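Local coordinates for ribosomal RNA processing protein 6 (Trypanosoma brucei brucei, PDB 4NLC) that probably trims single-stranded RNA from its 3' end as an exosome-associated 3'-5' exoribonuclease, the crystallised piece being its catalytic core, at residues 170-179 / 226-237. The protein carries 1 engineered substitution. Numbering follows the deposited sequence.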
loop_
_atom_site.group_PDB
_atom_site.type_symbol
_atom_site.label_atom_id
_atom_site.label_comp_id
_atom_site.label_asym_id
_atom_site.label_seq_id
_atom_site.Cartn_x
_atom_site.Cartn_y
_atom_site.Cartn_z
ATOM N N PHE A 170 -13.807 -8.573 -3.863
ATOM C CA PHE A 170 -13.980 -8.746 -5.300
ATOM C C PHE A 170 -13.006 -7.770 -5.960
ATOM O O PHE A 170 -13.075 -6.569 -5.716
ATOM C CB PHE A 170 -15.422 -8.579 -5.805
ATOM C CG PHE A 170 -15.562 -8.980 -7.263
ATOM C CD1 PHE A 170 -15.291 -8.072 -8.283
ATOM C CD2 PHE A 170 -15.960 -10.269 -7.616
ATOM C CE1 PHE A 170 -15.445 -8.438 -9.625
ATOM C CE2 PHE A 170 -16.124 -10.626 -8.956
ATOM C CZ PHE A 170 -15.843 -9.714 -9.952
ATOM N N ASP A 171 -12.072 -8.302 -6.750
ATOM C CA ASP A 171 -11.060 -7.495 -7.417
ATOM C C ASP A 171 -11.414 -7.364 -8.903
ATOM O O ASP A 171 -11.363 -8.350 -9.642
ATOM C CB ASP A 171 -9.664 -8.104 -7.197
ATOM C CG ASP A 171 -8.499 -7.224 -7.652
ATOM O OD1 ASP A 171 -8.640 -6.524 -8.688
ATOM O OD2 ASP A 171 -7.430 -7.306 -7.038
ATOM N N THR A 172 -11.789 -6.146 -9.326
ATOM C CA THR A 172 -12.211 -5.860 -10.701
ATOM C C THR A 172 -11.050 -5.989 -11.723
ATOM O O THR A 172 -11.305 -6.209 -12.912
ATOM C CB THR A 172 -12.948 -4.507 -10.802
ATOM O OG1 THR A 172 -12.224 -3.515 -10.093
ATOM C CG2 THR A 172 -14.358 -4.578 -10.269
ATOM N N SER A 173 -9.795 -5.884 -11.260
ATOM C CA SER A 173 -8.650 -6.055 -12.133
ATOM C C SER A 173 -8.497 -7.563 -12.444
ATOM O O SER A 173 -8.250 -7.919 -13.594
ATOM C CB SER A 173 -7.395 -5.465 -11.495
ATOM O OG SER A 173 -6.264 -5.697 -12.316
ATOM N N ILE A 174 -8.729 -8.440 -11.444
ATOM C CA ILE A 174 -8.685 -9.899 -11.637
ATOM C C ILE A 174 -9.798 -10.306 -12.618
ATOM O O ILE A 174 -9.545 -11.129 -13.494
ATOM C CB ILE A 174 -8.698 -10.705 -10.300
ATOM C CG1 ILE A 174 -7.408 -10.430 -9.467
ATOM C CG2 ILE A 174 -8.881 -12.220 -10.554
ATOM C CD1 ILE A 174 -7.373 -11.133 -8.101
ATOM N N ALA A 175 -11.000 -9.682 -12.514
ATOM C CA ALA A 175 -12.117 -9.919 -13.448
ATOM C C ALA A 175 -11.667 -9.632 -14.891
ATOM O O ALA A 175 -11.825 -10.476 -15.757
ATOM C CB ALA A 175 -13.304 -9.030 -13.088
ATOM N N LEU A 176 -11.037 -8.469 -15.122
ATOM C CA LEU A 176 -10.558 -8.067 -16.461
ATOM C C LEU A 176 -9.467 -9.012 -16.999
ATOM O O LEU A 176 -9.560 -9.431 -18.154
ATOM C CB LEU A 176 -10.144 -6.587 -16.465
ATOM C CG LEU A 176 -11.322 -5.571 -16.499
ATOM C CD1 LEU A 176 -10.883 -4.169 -16.101
ATOM C CD2 LEU A 176 -11.953 -5.480 -17.887
ATOM N N GLN A 177 -8.500 -9.440 -16.135
ATOM C CA GLN A 177 -7.460 -10.410 -16.516
ATOM C C GLN A 177 -8.111 -11.740 -16.980
ATOM O O GLN A 177 -7.709 -12.308 -18.001
ATOM C CB GLN A 177 -6.542 -10.701 -15.315
ATOM C CG GLN A 177 -5.558 -9.591 -14.979
ATOM C CD GLN A 177 -4.741 -9.990 -13.773
ATOM O OE1 GLN A 177 -5.167 -9.841 -12.630
ATOM N NE2 GLN A 177 -3.605 -10.618 -14.003
ATOM N N ASN A 178 -9.117 -12.231 -16.206
ATOM C CA ASN A 178 -9.836 -13.473 -16.515
ATOM C C ASN A 178 -10.687 -13.405 -17.782
ATOM O O ASN A 178 -11.005 -14.442 -18.327
ATOM C CB ASN A 178 -10.659 -13.939 -15.316
ATOM C CG ASN A 178 -9.774 -14.677 -14.348
ATOM O OD1 ASN A 178 -9.399 -15.835 -14.551
ATOM N ND2 ASN A 178 -9.286 -13.974 -13.371
ATOM N N LEU A 179 -11.049 -12.200 -18.241
ATOM C CA LEU A 179 -11.800 -11.962 -19.472
ATOM C C LEU A 179 -10.817 -11.683 -20.618
ATOM O O LEU A 179 -11.245 -11.367 -21.736
ATOM C CB LEU A 179 -12.739 -10.752 -19.311
ATOM C CG LEU A 179 -13.954 -10.912 -18.436
ATOM C CD1 LEU A 179 -14.450 -9.561 -17.959
ATOM C CD2 LEU A 179 -15.040 -11.684 -19.145
ATOM N N LEU A 226 -16.480 2.588 -9.647
ATOM C CA LEU A 226 -16.121 1.207 -9.415
ATOM C C LEU A 226 -17.305 0.256 -9.215
ATOM O O LEU A 226 -17.233 -0.885 -9.681
ATOM C CB LEU A 226 -15.101 1.085 -8.272
ATOM C CG LEU A 226 -14.248 -0.214 -8.235
ATOM C CD1 LEU A 226 -13.649 -0.545 -9.618
ATOM C CD2 LEU A 226 -13.120 -0.102 -7.212
ATOM N N LEU A 227 -18.394 0.693 -8.577
ATOM C CA LEU A 227 -19.536 -0.226 -8.428
ATOM C C LEU A 227 -20.274 -0.463 -9.740
ATOM O O LEU A 227 -20.758 -1.561 -9.942
ATOM C CB LEU A 227 -20.492 0.189 -7.316
ATOM C CG LEU A 227 -19.924 0.154 -5.902
ATOM C CD1 LEU A 227 -20.911 0.762 -4.932
ATOM C CD2 LEU A 227 -19.507 -1.246 -5.499
ATOM N N TYR A 228 -20.312 0.532 -10.646
ATOM C CA TYR A 228 -20.914 0.351 -11.986
ATOM C C TYR A 228 -20.049 -0.606 -12.778
ATOM O O TYR A 228 -20.582 -1.482 -13.444
ATOM C CB TYR A 228 -21.057 1.672 -12.749
ATOM C CG TYR A 228 -21.543 1.513 -14.184
ATOM C CD1 TYR A 228 -22.873 1.202 -14.463
ATOM C CD2 TYR A 228 -20.680 1.706 -15.260
ATOM C CE1 TYR A 228 -23.333 1.082 -15.776
ATOM C CE2 TYR A 228 -21.126 1.575 -16.581
ATOM C CZ TYR A 228 -22.456 1.272 -16.831
ATOM O OH TYR A 228 -22.910 1.167 -18.122
ATOM N N VAL A 229 -18.715 -0.425 -12.716
ATOM C CA VAL A 229 -17.707 -1.269 -13.384
ATOM C C VAL A 229 -17.902 -2.704 -12.897
ATOM O O VAL A 229 -17.963 -3.635 -13.703
ATOM C CB VAL A 229 -16.262 -0.719 -13.136
ATOM C CG1 VAL A 229 -15.187 -1.773 -13.403
ATOM C CG2 VAL A 229 -16.010 0.531 -13.981
ATOM N N TYR A 230 -18.073 -2.860 -11.575
ATOM C CA TYR A 230 -18.331 -4.139 -10.916
ATOM C C TYR A 230 -19.578 -4.838 -11.543
ATOM O O TYR A 230 -19.490 -5.997 -11.933
ATOM C CB TYR A 230 -18.510 -3.905 -9.392
ATOM C CG TYR A 230 -19.051 -5.091 -8.625
ATOM C CD1 TYR A 230 -18.321 -6.278 -8.531
ATOM C CD2 TYR A 230 -20.246 -5.002 -7.916
ATOM C CE1 TYR A 230 -18.779 -7.355 -7.769
ATOM C CE2 TYR A 230 -20.714 -6.072 -7.144
ATOM C CZ TYR A 230 -19.977 -7.249 -7.080
ATOM O OH TYR A 230 -20.446 -8.331 -6.379
ATOM N N ASP A 231 -20.705 -4.110 -11.670
ATOM C CA ASP A 231 -21.956 -4.599 -12.271
ATOM C C ASP A 231 -21.724 -5.061 -13.732
ATOM O O ASP A 231 -22.110 -6.166 -14.098
ATOM C CB ASP A 231 -23.030 -3.496 -12.247
ATOM C CG ASP A 231 -23.592 -3.099 -10.902
ATOM O OD1 ASP A 231 -23.367 -3.832 -9.922
ATOM O OD2 ASP A 231 -24.298 -2.079 -10.838
ATOM N N ARG A 232 -21.025 -4.245 -14.528
ATOM C CA ARG A 232 -20.701 -4.555 -15.926
ATOM C C ARG A 232 -19.782 -5.785 -16.097
ATOM O O ARG A 232 -20.024 -6.614 -16.986
ATOM C CB ARG A 232 -20.123 -3.318 -16.622
ATOM C CG ARG A 232 -21.154 -2.181 -16.846
ATOM C CD ARG A 232 -22.184 -2.437 -17.945
ATOM N NE ARG A 232 -21.569 -2.698 -19.255
ATOM C CZ ARG A 232 -21.165 -1.764 -20.113
ATOM N NH1 ARG A 232 -21.319 -0.473 -19.826
ATOM N NH2 ARG A 232 -20.605 -2.112 -21.263
ATOM N N LEU A 233 -18.750 -5.923 -15.225
ATOM C CA LEU A 233 -17.850 -7.091 -15.257
ATOM C C LEU A 233 -18.575 -8.372 -14.832
ATOM O O LEU A 233 -18.314 -9.429 -15.401
ATOM C CB LEU A 233 -16.600 -6.861 -14.412
ATOM C CG LEU A 233 -15.641 -5.798 -14.943
ATOM C CD1 LEU A 233 -14.574 -5.470 -13.911
ATOM C CD2 LEU A 233 -15.016 -6.238 -16.241
ATOM N N LYS A 234 -19.510 -8.266 -13.856
ATOM C CA LYS A 234 -20.343 -9.400 -13.419
ATOM C C LYS A 234 -21.148 -9.955 -14.580
ATOM O O LYS A 234 -21.159 -11.165 -14.767
ATOM C CB LYS A 234 -21.310 -8.996 -12.289
ATOM C CG LYS A 234 -20.690 -9.127 -10.912
ATOM C CD LYS A 234 -21.488 -8.419 -9.827
ATOM C CE LYS A 234 -22.924 -8.841 -9.672
ATOM N NZ LYS A 234 -23.471 -8.461 -8.336
ATOM N N GLN A 235 -21.780 -9.078 -15.381
ATOM C CA GLN A 235 -22.573 -9.489 -16.561
ATOM C C GLN A 235 -21.703 -10.173 -17.615
ATOM O O GLN A 235 -22.110 -11.193 -18.151
ATOM C CB GLN A 235 -23.326 -8.305 -17.177
ATOM C CG GLN A 235 -24.295 -7.645 -16.207
ATOM C CD GLN A 235 -24.849 -6.348 -16.736
ATOM O OE1 GLN A 235 -24.235 -5.652 -17.545
ATOM N NE2 GLN A 235 -26.008 -5.974 -16.250
ATOM N N LEU A 236 -20.495 -9.637 -17.879
ATOM C CA LEU A 236 -19.542 -10.212 -18.830
ATOM C C LEU A 236 -19.015 -11.569 -18.357
ATOM O O LEU A 236 -18.815 -12.455 -19.175
ATOM C CB LEU A 236 -18.359 -9.257 -19.068
ATOM C CG LEU A 236 -18.624 -8.073 -19.991
ATOM C CD1 LEU A 236 -17.527 -7.020 -19.848
ATOM C CD2 LEU A 236 -18.768 -8.528 -21.461
ATOM N N LEU A 237 -18.777 -11.728 -17.060
ATOM C CA LEU A 237 -18.285 -12.990 -16.516
ATOM C C LEU A 237 -19.347 -14.096 -16.565
ATOM O O LEU A 237 -19.007 -15.249 -16.816
ATOM C CB LEU A 237 -17.744 -12.803 -15.087
ATOM C CG LEU A 237 -16.404 -12.057 -14.990
ATOM C CD1 LEU A 237 -16.163 -11.514 -13.566
ATOM C CD2 LEU A 237 -15.248 -12.915 -15.542
#
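With CG swung opposite the backbone N in Y230 (chi1 168°), and F170 set the same way, the two rings meet edge-to-face: Y230 turns its edge onto one face of F170, planes 70° apart. Y230 CE1 lies 3.6 Å from F170 CG. This T-shaped pair opens the seam between 169-171, an edge strand of the mixed exonuclease sheet, with the short helix 172-178 that follows it and is N-capped by D171, and helix 226-238 in the DnaQ-like, RNase H-type fold. The Y230 hydroxyl is hydrogen-bonded to Q54 OE1.

The axes of 172-178 and 226-237 approach to 10.3 Å, inclined at 31°. T172 is the knob of a knobs-into-holes fit, set among L226, V229, Y230 and L233. Its CG2 lies against L233 CD1 (3.8 Å) and the backbone at Y230 CA, while OG1 touches L226 CD1 and is hydrogen-bonded to H149 ND1 and F148 O, at the end of strand 145-148.

One turn on, L233 divides its branches: CD1 goes to T172 and A175, CD2 to 3.6 Å from L176 CD2, the two leucines crossing nearly at right angles. F192 of helix 185-193 also touches L233. At the far end L237 CD1 reaches A175 CB, at 3.8 Å, and the edge of the F170 ring, and L237 CD2 packs 3.7 Å from L179 CG.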